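ATP-dependent Clp protease proteolytic subunit (Listeria monocytogenes, PDB 4JCQ) probably cleaves peptide bonds of misfolded proteins as the serine-protease subunit of an ATP-dependent, barrel-shaped degradation machine. Local coordinates at residues T54-Q60 with K82-W88; G93-Y97 with Y113-Q117; R140-N144 with I158-D163. All coordinates share one frame; numbering follows the deposited sequence.

Contact 1: residues T54-Q60 with K82-W88; sequences TIFINSQ and KVVGTGW
Two neighbouring parallel strands, 54-59 and 82-86, pair here in the middle of the five-stranded sheet at the core of the subunit. They are the two strands of a right-handed beta-alpha-beta unit, joined through helix 64-76. The short strand axes diverge by 23°. Ile55 N bonds to Lys82 O at 2.7 Å, and Ile55 O in turn accepts Val84 N. Ile57 continues the pattern through Val84 O and Thr86 N. Beyond the corner at Gly87 the pairing resumes, with Ser59 N donating to Trp88 O at 2.9 Å.

Val84 lies alongside Phe56 and points the same way. Its CB is 3.7 Å from Phe56 CD2, and its CG2 sits over one face of the ring. Thr54 CG2 meets the same CG2 of Val84 at 4.0 Å. On the other side of the sheet, Ile57 CD1 touches Val83 CG1 at 4.0 Å, and both side chains pack against Tyr97 of helix 92-97.

At the C-terminal end the Trp88 indole runs on alongside Asn58 to Gln60. Its CG stands between the backbone N and the carbonyl carbon (chi1 59°). Gln60 CB then lies over one face of the indole, 3.7 Å from Trp88 CZ2. The Asn58 amide is nearly perpendicular to that ring. Its ND2 bonds to Thr69 of the second subunit, and its OD1 to Gln32 of that subunit. The arrangement is typical of the ClpP/crotonase fold, whose parallel strands lead at their C-terminal ends to the subunit interface and the active-site region.

Contact 2: residues G93-Y97 with Y113-Q117; sequences GITIY and YMIHQ
Ile94 of helix 92-97 packs against segment 113-117, which leaves the small two-stranded sheet of the ClpP fold and carries the predicted catalytic His116. Ile94 makes the central contact with both its branches. Along one, CD1 meets the edge of the Tyr113 ring, 3.8 Å from CD1 of that residue, and CG1 lies 3.3 Å from Met114 O. The other, CG2, is 4.0 Å from Ile115 CG2.

Tyr113 also turns an edge toward the face of Tyr97. This is a T-shaped pair with planes at 68° and Tyr113 CE1 over the centre of the Tyr97 ring. Tyr97 CG is anti to the backbone N (chi1 -176°), which carries the ring off the helix toward Tyr113. Both hydroxyls are anchored in strand 105-108: Tyr97 OH bonds to Phe106 O, and Tyr113 OH to Ser107.

Farther out, Gln117 folds back on its own loop. Its NE2 bonds to Ser91 O and, weakly, to Ile115 O. The OG of Ser91 bonds to His116 O. The Gln117 amide thus ties the segment of His116 to Ser91, the predicted nucleophile. Its other end is bridged to the helix by a water, which donates to Gln117 OE1 at 3.2 Å and lies 2.5 Å from Thr95 OG1.

Contact 3: residues R140-N144 with I158-D163; sequences RERIN and ISKDTD
Helices 133-151 and 155-162 cross here in the helical part of the ClpP subunit, beside the predicted catalytic His116. Their short axes are 10.0 Å apart at an angle of 115°. Asn144 and Arg140, one turn apart, make the polar contacts. Thr162 OG1 donates to Asn144 OD1 at 2.7 Å, in the carbonyl plane and on a lone pair. The Asn144 side chain lies across the second helix, with ND2 3.5 Å from Ser159 CA. Ile158 CG2 approaches the backbone O of Asn144.

Arg140 bends at chi2 and chi3, both near 60°. This curls the chain past Thr162, with CD 3.5 Å from Thr162 OG1, and brings the guanidinium to the C-terminal end of helix 155-162. There NH2 donates a nearly straight hydrogen bond to Asp163 OD2 at 2.9 Å, part of a salt bridge. The carboxylate lies at the guanidinium edge, but the two planes are 60° apart and OD2 is met from above its own plane.

A second water donates to Asp163 OD2; its separation from Arg140 NH1 is unusually short, so that link is doubtful. The first water accepts from Arg140 NH2 and Asn144 ND2 and donates to Ser159 O. Arg140 NH2 thus has both Asp163 OD2 and a water as acceptors, which would limit rotation of the guanidinium at the helix end.

Overall arrangement
Contacts 1 and 2 are both buried near the centre of the chain, while contact 3 lies farther out and is partly open to solvent. Contact 1 relies on backbone hydrogen bonds between strands, and contact 2 on apolar and aromatic side chains. Contact 3 is mostly polar, with a salt bridge and a bridging water. Contacts 1 and 2 meet where Gly85 packs on Tyr97 and Tyr113. Contacts 2 and 3 meet where Gln117 N probably bonds to Thr162 O, so the loop carrying His116 runs directly against helix 155-162. Contacts 1 and 3 do not touch. Contact 1 meets one neighbouring subunit; in contact 3, Arg142 bonds to Asn110 of another; no other chain touches contact 2.

Contact 1: residues T54-Q60 with K82-W88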
loop_
_atom_site.group_PDB
_atom_site.type_symbol
_atom_site.label_atom_id
_atom_site.label_comp_id
_atom_site.label_asym_id
_atom_site.label_seq_id
_atom_site.Cartn_x
_atom_site.Cartn_y
_atom_site.Cartn_z
ATOM N N THR H 54 -10.558 24.902 14.212
ATOM C CA THR H 54 -11.112 25.373 12.943
ATOM C C THR H 54 -11.300 24.204 11.979
ATOM O O THR H 54 -10.375 23.420 11.757
ATOM C CB THR H 54 -10.211 26.449 12.297
ATOM O OG1 THR H 54 -9.948 27.486 13.250
ATOM C CG2 THR H 54 -10.880 27.062 11.063
ATOM N N ILE H 55 -12.501 24.086 11.422
ATOM C CA ILE H 55 -12.797 23.048 10.439
ATOM C C ILE H 55 -13.121 23.679 9.085
ATOM O O ILE H 55 -14.038 24.492 8.980
ATOM C CB ILE H 55 -13.967 22.135 10.884
ATOM C CG1 ILE H 55 -13.667 21.484 12.243
ATOM C CG2 ILE H 55 -14.245 21.073 9.830
ATOM C CD1 ILE H 55 -14.771 20.584 12.765
ATOM N N PHE H 56 -12.351 23.311 8.063
ATOM C CA PHE H 56 -12.649 23.690 6.681
ATOM C C PHE H 56 -13.454 22.574 6.024
ATOM O O PHE H 56 -13.019 21.420 6.001
ATOM C CB PHE H 56 -11.361 23.953 5.889
ATOM C CG PHE H 56 -10.614 25.188 6.323
ATOM C CD1 PHE H 56 -9.687 25.128 7.357
ATOM C CD2 PHE H 56 -10.828 26.407 5.689
ATOM C CE1 PHE H 56 -8.994 26.264 7.758
ATOM C CE2 PHE H 56 -10.142 27.547 6.086
ATOM C CZ PHE H 56 -9.222 27.475 7.122
ATOM N N ILE H 57 -14.630 22.921 5.501
ATOM C CA ILE H 57 -15.543 21.934 4.921
ATOM C C ILE H 57 -15.771 22.186 3.431
ATOM O O ILE H 57 -16.249 23.254 3.033
ATOM C CB ILE H 57 -16.913 21.897 5.645
ATOM C CG1 ILE H 57 -16.730 21.673 7.148
ATOM C CG2 ILE H 57 -17.804 20.808 5.051
ATOM C CD1 ILE H 57 -17.932 22.051 7.990
ATOM N N ASN H 58 -15.408 21.189 2.626
ATOM C CA ASN H 58 -15.721 21.147 1.202
ATOM C C ASN H 58 -16.345 19.788 0.922
ATOM O O ASN H 58 -15.633 18.807 0.712
ATOM C CB ASN H 58 -14.447 21.349 0.360
ATOM C CG ASN H 58 -14.714 21.348 -1.143
ATOM O OD1 ASN H 58 -15.648 20.711 -1.627
ATOM N ND2 ASN H 58 -13.874 22.053 -1.889
ATOM N N SER H 59 -17.675 19.722 0.941
ATOM C CA SER H 59 -18.361 18.439 0.811
ATOM C C SER H 59 -19.734 18.525 0.162
ATOM O O SER H 59 -20.548 19.380 0.506
ATOM C CB SER H 59 -18.492 17.751 2.173
ATOM O OG SER H 59 -19.099 16.478 2.023
ATOM N N GLN H 60 -19.967 17.596 -0.761
ATOM C CA GLN H 60 -21.245 17.415 -1.435
ATOM C C GLN H 60 -22.236 16.627 -0.568
ATOM O O GLN H 60 -23.407 16.485 -0.922
ATOM C CB GLN H 60 -21.024 16.696 -2.779
ATOM C CG GLN H 60 -20.460 15.274 -2.677
ATOM C CD GLN H 60 -18.934 15.194 -2.649
ATOM O OE1 GLN H 60 -18.245 16.046 -2.070
ATOM N NE2 GLN H 60 -18.397 14.144 -3.268
ATOM N N LYS H 82 -14.978 26.328 15.191
ATOM C CA LYS H 82 -15.298 27.259 14.116
ATOM C C LYS H 82 -15.316 26.499 12.796
ATOM O O LYS H 82 -14.457 25.648 12.554
ATOM C CB LYS H 82 -14.264 28.386 14.047
ATOM C CG LYS H 82 -14.283 29.344 15.227
ATOM C CD LYS H 82 -13.162 30.365 15.110
ATOM C CE LYS H 82 -13.301 31.476 16.140
ATOM N NZ LYS H 82 -13.106 30.995 17.537
ATOM N N VAL H 83 -16.293 26.801 11.946
ATOM C CA VAL H 83 -16.369 26.172 10.627
ATOM C C VAL H 83 -16.176 27.189 9.504
ATOM O O VAL H 83 -16.658 28.324 9.582
ATOM C CB VAL H 83 -17.673 25.359 10.416
ATOM C CG1 VAL H 83 -17.706 24.144 11.335
ATOM C CG2 VAL H 83 -18.910 26.225 10.617
ATOM N N VAL H 84 -15.445 26.776 8.474
ATOM C CA VAL H 84 -15.233 27.596 7.288
ATOM C C VAL H 84 -15.653 26.802 6.053
ATOM O O VAL H 84 -15.000 25.825 5.679
ATOM C CB VAL H 84 -13.759 28.050 7.142
ATOM C CG1 VAL H 84 -13.602 28.958 5.931
ATOM C CG2 VAL H 84 -13.277 28.764 8.397
ATOM N N GLY H 85 -16.752 27.218 5.433
ATOM C CA GLY H 85 -17.225 26.591 4.206
ATOM C C GLY H 85 -16.361 27.016 3.037
ATOM O O GLY H 85 -15.974 28.183 2.939
ATOM N N THR H 86 -16.045 26.068 2.160
ATOM C CA THR H 86 -15.221 26.347 0.984
ATOM C C THR H 86 -15.558 25.420 -0.189
ATOM O O THR H 86 -15.720 24.215 -0.009
ATOM C CB THR H 86 -13.707 26.309 1.316
ATOM O OG1 THR H 86 -12.948 26.483 0.114
ATOM C CG2 THR H 86 -13.303 24.996 2.002
ATOM N N GLY H 87 -15.664 25.991 -1.388
ATOM C CA GLY H 87 -16.022 25.222 -2.586
ATOM C C GLY H 87 -17.511 24.940 -2.636
ATOM O O GLY H 87 -18.271 25.679 -3.265
ATOM N N TRP H 88 -17.931 23.860 -1.986
ATOM C CA TRP H 88 -19.354 23.624 -1.750
ATOM C C TRP H 88 -19.626 22.949 -0.437
ATOM O O TRP H 88 -18.769 22.252 0.112
ATOM C CB TRP H 88 -20.048 22.903 -2.919
ATOM C CG TRP H 88 -19.509 21.543 -3.314
ATOM C CD1 TRP H 88 -18.582 20.748 -2.638
ATOM C CD2 TRP H 88 -19.896 20.748 -4.494
ATOM N NE1 TRP H 88 -18.363 19.570 -3.307
ATOM C CE2 TRP H 88 -19.121 19.502 -4.424
ATOM C CE3 TRP H 88 -20.768 20.941 -5.561
ATOM C CZ2 TRP H 88 -19.229 18.513 -5.393
ATOM C CZ3 TRP H 88 -20.871 19.933 -6.531
ATOM C CH2 TRP H 88 -20.119 18.751 -6.447
#

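Contact 2: residues G93-Y97 with Y113-Q117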
loop_
_atom_site.group_PDB
_atom_site.type_symbol
_atom_site.label_atom_id
_atom_site.label_comp_id
_atom_site.label_asym_id
_atom_site.label_seq_id
_atom_site.Cartn_x
_atom_site.Cartn_y
_atom_site.Cartn_z
ATOM N N GLY H 93 -23.131 17.467 4.446
ATOM C CA GLY H 93 -22.123 18.498 4.696
ATOM C C GLY H 93 -22.698 19.730 5.379
ATOM O O GLY H 93 -22.033 20.354 6.210
ATOM N N ILE H 94 -23.933 20.084 5.018
ATOM C CA ILE H 94 -24.664 21.186 5.658
ATOM C C ILE H 94 -24.972 20.873 7.124
ATOM O O ILE H 94 -24.842 21.740 7.997
ATOM C CB ILE H 94 -25.960 21.530 4.874
ATOM C CG1 ILE H 94 -25.645 22.469 3.702
ATOM C CG2 ILE H 94 -27.035 22.131 5.777
ATOM C CD1 ILE H 94 -25.390 23.916 4.082
ATOM N N THR H 95 -25.364 19.629 7.386
ATOM C CA THR H 95 -25.657 19.167 8.741
ATOM C C THR H 95 -24.425 19.320 9.639
ATOM O O THR H 95 -24.528 19.804 10.769
ATOM C CB THR H 95 -26.164 17.710 8.727
ATOM O OG1 THR H 95 -27.311 17.623 7.873
ATOM C CG2 THR H 95 -26.552 17.245 10.131
ATOM N N ILE H 96 -23.266 18.924 9.118
ATOM C CA ILE H 96 -21.990 19.080 9.819
ATOM C C ILE H 96 -21.662 20.558 10.043
ATOM O O ILE H 96 -21.332 20.964 11.156
ATOM C CB ILE H 96 -20.839 18.390 9.052
ATOM C CG1 ILE H 96 -21.010 16.868 9.101
ATOM C CG2 ILE H 96 -19.482 18.798 9.618
ATOM C CD1 ILE H 96 -20.217 16.120 8.051
ATOM N N TYR H 97 -21.766 21.350 8.978
ATOM C CA TYR H 97 -21.499 22.787 9.025
ATOM C C TYR H 97 -22.308 23.483 10.121
ATOM O O TYR H 97 -21.782 24.323 10.859
ATOM C CB TYR H 97 -21.785 23.417 7.653
ATOM C CG TYR H 97 -21.449 24.888 7.555
ATOM C CD1 TYR H 97 -20.175 25.310 7.173
ATOM C CD2 TYR H 97 -22.410 25.861 7.838
ATOM C CE1 TYR H 97 -19.865 26.661 7.083
ATOM C CE2 TYR H 97 -22.110 27.212 7.751
ATOM C CZ TYR H 97 -20.840 27.607 7.377
ATOM O OH TYR H 97 -20.550 28.948 7.294
ATOM N N TYR H 113 -23.955 26.679 -1.388
ATOM C CA TYR H 113 -24.598 25.914 -0.319
ATOM C C TYR H 113 -25.923 25.327 -0.790
ATOM O O TYR H 113 -26.671 25.982 -1.519
ATOM C CB TYR H 113 -24.835 26.812 0.904
ATOM C CG TYR H 113 -23.560 27.261 1.589
ATOM C CD1 TYR H 113 -23.115 26.636 2.751
ATOM C CD2 TYR H 113 -22.789 28.300 1.063
ATOM C CE1 TYR H 113 -21.943 27.035 3.376
ATOM C CE2 TYR H 113 -21.614 28.704 1.678
ATOM C CZ TYR H 113 -21.196 28.065 2.832
ATOM O OH TYR H 113 -20.032 28.457 3.444
ATOM N N MET H 114 -26.211 24.096 -0.373
ATOM C CA MET H 114 -27.494 23.454 -0.679
ATOM C C MET H 114 -27.964 22.605 0.495
ATOM O O MET H 114 -27.256 21.701 0.927
ATOM C CB MET H 114 -27.393 22.604 -1.950
ATOM C CG MET H 114 -28.713 21.962 -2.366
ATOM S SD MET H 114 -28.629 21.083 -3.933
ATOM C CE MET H 114 -27.632 19.660 -3.497
ATOM N N ILE H 115 -29.160 22.889 1.006
ATOM C CA ILE H 115 -29.657 22.156 2.175
ATOM C C ILE H 115 -30.479 20.909 1.834
ATOM O O ILE H 115 -30.930 20.204 2.738
ATOM C CB ILE H 115 -30.416 23.056 3.183
ATOM C CG1 ILE H 115 -31.785 23.482 2.640
ATOM C CG2 ILE H 115 -29.563 24.250 3.599
ATOM C CD1 ILE H 115 -32.746 23.913 3.728
ATOM N N HIS H 116 -30.657 20.637 0.541
ATOM C CA HIS H 116 -31.320 19.410 0.084
ATOM C C HIS H 116 -30.809 18.210 0.822
ATOM O O HIS H 116 -29.600 18.034 0.965
ATOM C CB HIS H 116 -31.104 19.197 -1.409
ATOM C CG HIS H 116 -31.636 17.875 -1.917
ATOM N ND1 HIS H 116 -30.843 16.809 -2.135
ATOM C CD2 HIS H 116 -32.932 17.472 -2.233
ATOM C CE1 HIS H 116 -31.589 15.777 -2.577
ATOM N NE2 HIS H 116 -32.868 16.185 -2.638
ATOM N N GLN H 117 -31.728 17.377 1.300
ATOM C CA GLN H 117 -31.359 16.136 1.968
ATOM C C GLN H 117 -31.926 14.955 1.190
ATOM O O GLN H 117 -33.098 14.972 0.814
ATOM C CB GLN H 117 -31.860 16.118 3.420
ATOM C CG GLN H 117 -31.408 17.298 4.280
ATOM C CD GLN H 117 -29.902 17.357 4.503
ATOM O OE1 GLN H 117 -29.234 16.332 4.611
ATOM N NE2 GLN H 117 -29.365 18.570 4.586
HETATM O O HOH W 1 -27.921 15.227 7.292
#

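Contact 3: residues R140-N144 with I158-D163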
loop_
_atom_site.group_PDB
_atom_site.type_symbol
_atom_site.label_atom_id
_atom_site.label_comp_id
_atom_site.label_asym_id
_atom_site.label_seq_id
_atom_site.Cartn_x
_atom_site.Cartn_y
_atom_site.Cartn_z
ATOM N N ARG H 140 -36.341 12.759 8.007
ATOM C CA ARG H 140 -36.551 14.093 7.447
ATOM C C ARG H 140 -36.975 15.106 8.507
ATOM O O ARG H 140 -36.444 16.215 8.549
ATOM C CB ARG H 140 -37.567 14.048 6.297
ATOM C CG ARG H 140 -37.811 15.388 5.610
ATOM C CD ARG H 140 -36.522 16.014 5.081
ATOM N NE ARG H 140 -35.872 15.175 4.075
ATOM C CZ ARG H 140 -36.160 15.192 2.775
ATOM N NH1 ARG H 140 -35.516 14.381 1.950
ATOM N NH2 ARG H 140 -37.088 16.013 2.301
ATOM N N GLU H 141 -37.922 14.716 9.362
ATOM C CA GLU H 141 -38.387 15.574 10.454
ATOM C C GLU H 141 -37.249 15.947 11.409
ATOM O O GLU H 141 -37.123 17.106 11.807
ATOM C CB GLU H 141 -39.537 14.909 11.220
ATOM C CG GLU H 141 -40.845 14.842 10.441
ATOM C CD GLU H 141 -41.940 14.068 11.157
ATOM O OE1 GLU H 141 -43.045 13.951 10.588
ATOM O OE2 GLU H 141 -41.703 13.574 12.282
ATOM N N ARG H 142 -36.421 14.962 11.754
ATOM C CA ARG H 142 -35.271 15.172 12.638
ATOM C C ARG H 142 -34.275 16.173 12.044
ATOM O O ARG H 142 -33.858 17.116 12.716
ATOM C CB ARG H 142 -34.580 13.837 12.946
ATOM C CG ARG H 142 -33.379 13.943 13.879
ATOM C CD ARG H 142 -32.734 12.588 14.147
ATOM N NE ARG H 142 -32.267 11.925 12.925
ATOM C CZ ARG H 142 -31.093 12.151 12.335
ATOM N NH1 ARG H 142 -30.769 11.493 11.231
ATOM N NH2 ARG H 142 -30.240 13.031 12.839
ATOM N N ILE H 143 -33.909 15.969 10.779
ATOM C CA ILE H 143 -32.950 16.845 10.107
ATOM C C ILE H 143 -33.536 18.241 9.861
ATOM O O ILE H 143 -32.829 19.244 10.010
ATOM C CB ILE H 143 -32.412 16.212 8.801
ATOM C CG1 ILE H 143 -31.704 14.887 9.116
ATOM C CG2 ILE H 143 -31.445 17.159 8.096
ATOM C CD1 ILE H 143 -31.497 13.982 7.920
ATOM N N ASN H 144 -34.822 18.301 9.509
ATOM C CA ASN H 144 -35.523 19.578 9.339
ATOM C C ASN H 144 -35.490 20.438 10.603
ATOM O O ASN H 144 -35.226 21.638 10.531
ATOM C CB ASN H 144 -36.978 19.367 8.891
ATOM C CG ASN H 144 -37.101 19.012 7.418
ATOM O OD1 ASN H 144 -36.162 19.181 6.637
ATOM N ND2 ASN H 144 -38.272 18.518 7.031
ATOM N N ILE H 158 -37.718 25.238 5.989
ATOM C CA ILE H 158 -36.691 24.198 5.903
ATOM C C ILE H 158 -37.243 22.928 5.248
ATOM O O ILE H 158 -36.600 22.349 4.372
ATOM C CB ILE H 158 -36.073 23.885 7.289
ATOM C CG1 ILE H 158 -35.393 25.131 7.881
ATOM C CG2 ILE H 158 -35.098 22.712 7.211
ATOM C CD1 ILE H 158 -34.322 25.766 7.009
ATOM N N SER H 159 -38.439 22.519 5.673
ATOM C CA SER H 159 -39.107 21.330 5.137
ATOM C C SER H 159 -39.300 21.407 3.621
ATOM O O SER H 159 -39.129 20.412 2.913
ATOM C CB SER H 159 -40.456 21.116 5.831
ATOM O OG SER H 159 -41.050 19.896 5.424
ATOM N N LYS H 160 -39.653 22.594 3.133
ATOM C CA LYS H 160 -39.777 22.837 1.701
ATOM C C LYS H 160 -38.415 22.724 1.008
ATOM O O LYS H 160 -38.285 22.058 -0.020
ATOM C CB LYS H 160 -40.393 24.218 1.449
ATOM C CG LYS H 160 -40.553 24.583 -0.018
ATOM C CD LYS H 160 -40.946 26.043 -0.187
ATOM C CE LYS H 160 -40.942 26.449 -1.651
ATOM N NZ LYS H 160 -41.306 27.883 -1.831
ATOM N N ASP H 161 -37.404 23.355 1.597
ATOM C CA ASP H 161 -36.097 23.493 0.963
ATOM C C ASP H 161 -35.216 22.238 0.999
ATOM O O ASP H 161 -34.388 22.044 0.110
ATOM C CB ASP H 161 -35.363 24.716 1.522
ATOM C CG ASP H 161 -36.003 26.031 1.091
ATOM O OD1 ASP H 161 -36.811 26.027 0.133
ATOM O OD2 ASP H 161 -35.694 27.075 1.703
ATOM N N THR H 162 -35.398 21.387 2.009
ATOM C CA THR H 162 -34.667 20.113 2.067
ATOM C C THR H 162 -35.199 19.098 1.052
ATOM O O THR H 162 -34.504 18.138 0.706
ATOM C CB THR H 162 -34.678 19.476 3.475
ATOM O OG1 THR H 162 -36.028 19.309 3.926
ATOM C CG2 THR H 162 -33.901 20.332 4.470
ATOM N N ASP H 163 -36.428 19.317 0.584
ATOM C CA ASP H 163 -37.064 18.419 -0.379
ATOM C C ASP H 163 -37.008 18.938 -1.821
ATOM O O ASP H 163 -37.746 18.464 -2.688
ATOM C CB ASP H 163 -38.510 18.116 0.032
ATOM C CG ASP H 163 -38.969 16.744 -0.430
ATOM O OD1 ASP H 163 -40.127 16.618 -0.871
ATOM O OD2 ASP H 163 -38.168 15.789 -0.360
HETATM O O HOH W 2 -38.840 17.855 3.919
HETATM O O HOH W 3 -35.594 14.557 -0.552
#